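Local coordinates for protein D-hydantoinase (Ralstonia pickettii, PDB 1NFG) that probably catalyses the stereospecific hydrolysis of the cyclic amide bond of D-hydantoin derivatives, using two zinc ions per subunit, at residues Y48-V56 / F373-I382. Numbering follows the deposited sequence.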
ATOM      1  N   TYR A  48       0.419 -25.602 -34.130  1.00 24.86           N
ATOM      2  CA  TYR A  48      -0.017 -25.871 -32.771  1.00 25.40           C
ATOM      3  C   TYR A  48      -1.485 -26.277 -32.808  1.00 24.53           C
ATOM      4  O   TYR A  48      -2.256 -25.798 -33.643  1.00 24.44           O
ATOM      5  CB  TYR A  48       0.127 -24.622 -31.892  1.00 27.91           C
ATOM      6  CG  TYR A  48       1.548 -24.189 -31.578  1.00 30.79           C
ATOM      7  CD1 TYR A  48       2.473 -25.082 -31.035  1.00 31.14           C
ATOM      8  CD2 TYR A  48       1.947 -22.866 -31.764  1.00 32.13           C
ATOM      9  CE1 TYR A  48       3.756 -24.667 -30.681  1.00 31.24           C
ATOM     10  CE2 TYR A  48       3.228 -22.439 -31.412  1.00 32.70           C
ATOM     11  CZ  TYR A  48       4.125 -23.345 -30.870  1.00 32.72           C
ATOM     12  OH  TYR A  48       5.384 -22.921 -30.506  1.00 33.23           O
ATOM     13  N   VAL A  49      -1.868 -27.166 -31.903  1.00 22.59           N
ATOM     14  CA  VAL A  49      -3.248 -27.608 -31.801  1.00 21.74           C
ATOM     15  C   VAL A  49      -3.737 -27.049 -30.471  1.00 22.29           C
ATOM     16  O   VAL A  49      -3.561 -27.683 -29.426  1.00 21.45           O
ATOM     17  CB  VAL A  49      -3.344 -29.151 -31.772  1.00 22.79           C
ATOM     18  CG1 VAL A  49      -4.795 -29.588 -31.647  1.00 20.15           C
ATOM     19  CG2 VAL A  49      -2.707 -29.734 -33.024  1.00 20.86           C
ATOM     20  N   PHE A  50      -4.332 -25.856 -30.517  1.00 21.77           N
ATOM     21  CA  PHE A  50      -4.840 -25.176 -29.319  1.00 20.03           C
ATOM     22  C   PHE A  50      -6.319 -25.428 -29.065  1.00 20.54           C
ATOM     23  O   PHE A  50      -7.071 -25.756 -29.986  1.00 21.30           O
ATOM     24  CB  PHE A  50      -4.722 -23.653 -29.454  1.00 18.00           C
ATOM     25  CG  PHE A  50      -3.322 -23.121 -29.461  1.00 17.89           C
ATOM     26  CD1 PHE A  50      -2.400 -23.505 -28.492  1.00 18.16           C
ATOM     27  CD2 PHE A  50      -2.961 -22.139 -30.380  1.00 16.61           C
ATOM     28  CE1 PHE A  50      -1.132 -22.905 -28.435  1.00 18.90           C
ATOM     29  CE2 PHE A  50      -1.701 -21.534 -30.333  1.00 17.96           C
ATOM     30  CZ  PHE A  50      -0.784 -21.917 -29.358  1.00 17.14           C
ATOM     31  N   PRO A  51      -6.757 -25.283 -27.803  1.00 20.78           N
ATOM     32  CA  PRO A  51      -8.177 -25.478 -27.499  1.00 20.45           C
ATOM     33  C   PRO A  51      -8.848 -24.263 -28.157  1.00 21.05           C
ATOM     34  O   PRO A  51      -8.195 -23.236 -28.360  1.00 21.77           O
ATOM     35  CB  PRO A  51      -8.219 -25.385 -25.976  1.00 18.85           C
ATOM     36  CG  PRO A  51      -6.904 -25.932 -25.569  1.00 18.16           C
ATOM     37  CD  PRO A  51      -5.955 -25.292 -26.566  1.00 20.00           C
ATOM     38  N   GLY A  52     -10.125 -24.357 -28.503  1.00 21.27           N
ATOM     39  CA  GLY A  52     -10.777 -23.215 -29.132  1.00 18.56           C
ATOM     40  C   GLY A  52     -10.903 -22.008 -28.212  1.00 17.99           C
ATOM     41  O   GLY A  52     -11.172 -22.151 -27.016  1.00 14.73           O
ATOM     42  N   GLY A  53     -10.712 -20.815 -28.769  1.00 17.69           N
ATOM     43  CA  GLY A  53     -10.818 -19.605 -27.974  1.00 18.78           C
ATOM     44  C   GLY A  53     -12.182 -19.445 -27.317  1.00 18.99           C
ATOM     45  O   GLY A  53     -13.199 -19.884 -27.851  1.00 19.30           O
ATOM     46  N   ILE A  54     -12.206 -18.813 -26.150  1.00 18.64           N
ATOM     47  CA  ILE A  54     -13.451 -18.595 -25.424  1.00 19.38           C
ATOM     48  C   ILE A  54     -13.537 -17.145 -24.963  1.00 20.44           C
ATOM     49  O   ILE A  54     -12.851 -16.748 -24.025  1.00 22.63           O
ATOM     50  CB  ILE A  54     -13.540 -19.518 -24.204  1.00 18.52           C
ATOM     51  CG1 ILE A  54     -13.569 -20.979 -24.672  1.00 18.39           C
ATOM     52  CG2 ILE A  54     -14.774 -19.179 -23.387  1.00 17.42           C
ATOM     53  CD1 ILE A  54     -13.617 -21.982 -23.547  1.00 16.50           C
ATOM     54  N   ASP A  55     -14.387 -16.363 -25.624  1.00 19.82           N
ATOM     55  CA  ASP A  55     -14.541 -14.948 -25.305  1.00 19.54           C
ATOM     56  C   ASP A  55     -15.764 -14.684 -24.425  1.00 20.24           C
ATOM     57  O   ASP A  55     -16.886 -14.606 -24.919  1.00 22.34           O
ATOM     58  CB  ASP A  55     -14.652 -14.150 -26.601  1.00 17.72           C
ATOM     59  CG  ASP A  55     -14.470 -12.679 -26.384  1.00 18.15           C
ATOM     60  OD1 ASP A  55     -14.682 -12.220 -25.238  1.00 18.36           O
ATOM     61  OD2 ASP A  55     -14.125 -11.981 -27.360  1.00 17.00           O
ATOM     62  N   VAL A  56     -15.543 -14.529 -23.123  1.00 19.52           N
ATOM     63  CA  VAL A  56     -16.642 -14.303 -22.194  1.00 18.54           C
ATOM     64  C   VAL A  56     -17.117 -12.856 -22.071  1.00 19.30           C
ATOM     65  O   VAL A  56     -17.822 -12.514 -21.123  1.00 18.58           O
ATOM     66  CB  VAL A  56     -16.288 -14.836 -20.781  1.00 18.57           C
ATOM     67  CG1 VAL A  56     -15.879 -16.299 -20.878  1.00 17.30           C
ATOM     68  CG2 VAL A  56     -15.175 -13.997 -20.151  1.00 13.65           C
ATOM     69  N   PHE A 373     -16.506 -19.446 -15.726  1.00 20.50           N
ATOM     70  CA  PHE A 373     -17.902 -19.401 -16.134  1.00 20.60           C
ATOM     71  C   PHE A 373     -18.634 -20.732 -16.355  1.00 20.82           C
ATOM     72  O   PHE A 373     -19.566 -20.814 -17.150  1.00 20.27           O
ATOM     73  CB  PHE A 373     -18.012 -18.485 -17.348  1.00 20.78           C
ATOM     74  CG  PHE A 373     -17.625 -17.067 -17.042  1.00 22.44           C
ATOM     75  CD1 PHE A 373     -18.486 -16.238 -16.321  1.00 22.98           C
ATOM     76  CD2 PHE A 373     -16.370 -16.578 -17.399  1.00 23.57           C
ATOM     77  CE1 PHE A 373     -18.105 -14.939 -15.953  1.00 22.64           C
ATOM     78  CE2 PHE A 373     -15.974 -15.281 -17.038  1.00 24.24           C
ATOM     79  CZ  PHE A 373     -16.846 -14.460 -16.311  1.00 24.22           C
ATOM     80  N   GLY A 374     -18.204 -21.755 -15.621  1.00 21.73           N
ATOM     81  CA  GLY A 374     -18.820 -23.075 -15.658  1.00 21.75           C
ATOM     82  C   GLY A 374     -19.022 -23.820 -16.962  1.00 22.40           C
ATOM     83  O   GLY A 374     -20.121 -24.299 -17.229  1.00 22.91           O
ATOM     84  N   MET A 375     -17.970 -23.938 -17.763  1.00 23.02           N
ATOM     85  CA  MET A 375     -18.047 -24.646 -19.037  1.00 23.20           C
ATOM     86  C   MET A 375     -16.902 -25.648 -19.140  1.00 24.21           C
ATOM     87  O   MET A 375     -16.693 -26.260 -20.189  1.00 25.24           O
ATOM     88  CB  MET A 375     -17.939 -23.661 -20.197  1.00 23.80           C
ATOM     89  CG  MET A 375     -18.967 -22.558 -20.176  1.00 24.81           C
ATOM     90  SD  MET A 375     -18.782 -21.495 -21.608  1.00 27.96           S
ATOM     91  CE  MET A 375     -17.430 -20.444 -21.083  1.00 27.20           C
ATOM     92  N   PHE A 376     -16.166 -25.801 -18.042  1.00 23.29           N
ATOM     93  CA  PHE A 376     -15.012 -26.693 -17.971  1.00 21.84           C
ATOM     94  C   PHE A 376     -15.422 -27.994 -17.296  1.00 21.94           C
ATOM     95  O   PHE A 376     -16.157 -27.976 -16.315  1.00 23.14           O
ATOM     96  CB  PHE A 376     -13.897 -25.983 -17.181  1.00 20.71           C
ATOM     97  CG  PHE A 376     -12.666 -26.812 -16.948  1.00 16.37           C
ATOM     98  CD1 PHE A 376     -12.574 -27.651 -15.843  1.00 16.40           C
ATOM     99  CD2 PHE A 376     -11.588 -26.743 -17.829  1.00 15.71           C
ATOM    100  CE1 PHE A 376     -11.413 -28.419 -15.616  1.00 15.44           C
ATOM    101  CE2 PHE A 376     -10.430 -27.502 -17.613  1.00 14.06           C
ATOM    102  CZ  PHE A 376     -10.346 -28.340 -16.503  1.00 13.13           C
ATOM    103  N   PRO A 377     -14.925 -29.142 -17.791  1.00 22.26           N
ATOM    104  CA  PRO A 377     -14.010 -29.299 -18.929  1.00 21.19           C
ATOM    105  C   PRO A 377     -14.623 -29.552 -20.310  1.00 22.15           C
ATOM    106  O   PRO A 377     -13.888 -29.843 -21.263  1.00 20.56           O
ATOM    107  CB  PRO A 377     -13.121 -30.448 -18.482  1.00 20.12           C
ATOM    108  CG  PRO A 377     -14.083 -31.324 -17.775  1.00 20.27           C
ATOM    109  CD  PRO A 377     -14.923 -30.360 -16.956  1.00 20.84           C
ATOM    110  N   GLN A 378     -15.949 -29.447 -20.429  1.00 22.77           N
ATOM    111  CA  GLN A 378     -16.593 -29.659 -21.727  1.00 23.16           C
ATOM    112  C   GLN A 378     -15.925 -28.738 -22.734  1.00 22.63           C
ATOM    113  O   GLN A 378     -15.644 -29.130 -23.866  1.00 23.36           O
ATOM    114  CB  GLN A 378     -18.090 -29.335 -21.679  1.00 25.57           C
ATOM    115  CG  GLN A 378     -18.803 -29.636 -23.005  1.00 28.99           C
ATOM    116  CD  GLN A 378     -20.226 -29.095 -23.085  1.00 30.72           C
ATOM    117  OE1 GLN A 378     -20.989 -29.172 -22.119  1.00 33.15           O
ATOM    118  NE2 GLN A 378     -20.594 -28.563 -24.248  1.00 27.94           N
ATOM    119  N   LYS A 379     -15.679 -27.504 -22.309  1.00 22.08           N
ATOM    120  CA  LYS A 379     -15.023 -26.507 -23.146  1.00 23.32           C
ATOM    121  C   LYS A 379     -13.735 -26.109 -22.429  1.00 23.74           C
ATOM    122  O   LYS A 379     -13.557 -26.442 -21.254  1.00 22.76           O
ATOM    123  CB  LYS A 379     -15.917 -25.273 -23.309  1.00 22.57           C
ATOM    124  CG  LYS A 379     -17.274 -25.542 -23.941  1.00 22.81           C
ATOM    125  CD  LYS A 379     -17.165 -25.823 -25.430  1.00 21.10           C
ATOM    126  CE  LYS A 379     -18.547 -26.004 -26.033  1.00 21.16           C
ATOM    127  NZ  LYS A 379     -18.498 -26.328 -27.478  1.00 20.92           N
ATOM    128  N   GLY A 380     -12.831 -25.423 -23.132  1.00 23.31           N
ATOM    129  CA  GLY A 380     -11.608 -24.979 -22.488  1.00 25.46           C
ATOM    130  C   GLY A 380     -10.269 -25.559 -22.901  1.00 27.29           C
ATOM    131  O   GLY A 380      -9.374 -24.815 -23.297  1.00 28.87           O
ATOM    132  N   THR A 381     -10.105 -26.872 -22.800  1.00 27.70           N
ATOM    133  CA  THR A 381      -8.833 -27.482 -23.156  1.00 29.40           C
ATOM    134  C   THR A 381      -8.958 -28.487 -24.275  1.00 29.24           C
ATOM    135  O   THR A 381      -9.878 -28.432 -25.089  1.00 30.75           O
ATOM    136  CB  THR A 381      -8.219 -28.234 -21.971  1.00 30.24           C
ATOM    137  OG1 THR A 381      -9.162 -29.196 -21.492  1.00 30.78           O
ATOM    138  CG2 THR A 381      -7.880 -27.285 -20.850  1.00 35.37           C
ATOM    139  N   ILE A 382      -7.998 -29.405 -24.296  1.00 27.37           N
ATOM    140  CA  ILE A 382      -7.944 -30.479 -25.267  1.00 25.22           C
ATOM    141  C   ILE A 382      -7.596 -31.727 -24.483  1.00 24.95           C
ATOM    142  O   ILE A 382      -6.434 -31.998 -24.191  1.00 25.89           O
ATOM    143  CB  ILE A 382      -6.881 -30.222 -26.344  1.00 22.76           C
ATOM    144  CG1 ILE A 382      -7.312 -29.042 -27.212  1.00 20.39           C
ATOM    145  CG2 ILE A 382      -6.683 -31.473 -27.186  1.00 20.87           C
ATOM    146  CD1 ILE A 382      -6.315 -28.663 -28.262  1.00 22.37           C
TER
HETATM  147  O   HOH W   1     -12.288 -24.293 -25.736  1.00 14.34           O
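Pro-51 and Ile-382 carry one end of this buried, mostly apolar contact. Their side chains cross at about a right angle, with Pro-51 CG 3.5 Å from Ile-382 CG1. The pyrrolidine ring also lies against the backbone of Thr-381. Beyond it, Ile-382 CD1 reaches Val-49 CG1 at 3.8 Å. Farther along the strand, Ile-54 touches with both branches. At its CG2, a bend at chi3 (-81°) turns Met-375 CE to meet it at 3.7 Å. Its CD1 lies 3.6 Å from Gly-380 N. At the other end, Val-56 meets the Phe-373 ring obliquely: CG1 is 3.5 Å from CD2 and CG2 is 3.5 Å from CE2.

No direct hydrogen bond joins the segments. One water bridges them, donating to Gly-52 O (2.7 Å) and accepting from Gly-380 N (2.9 Å). The amine of Lys-379 turns away to salt bridges with Asp-387, Asp-389 and Asp-118.

This is packing within the amidohydrolase TIM-barrel fold, on the strand that runs on to the zinc ligand His-57. Residues 373-382 begin within the Schellman motif ending helix 358-372, with Gly-374 as C-prime. That helix packs Val-362 on Pro-51 and Ala-370 on Ile-54. Strands 8-12 and 390-400 both form backbone hydrogen bonds with strand 48-58.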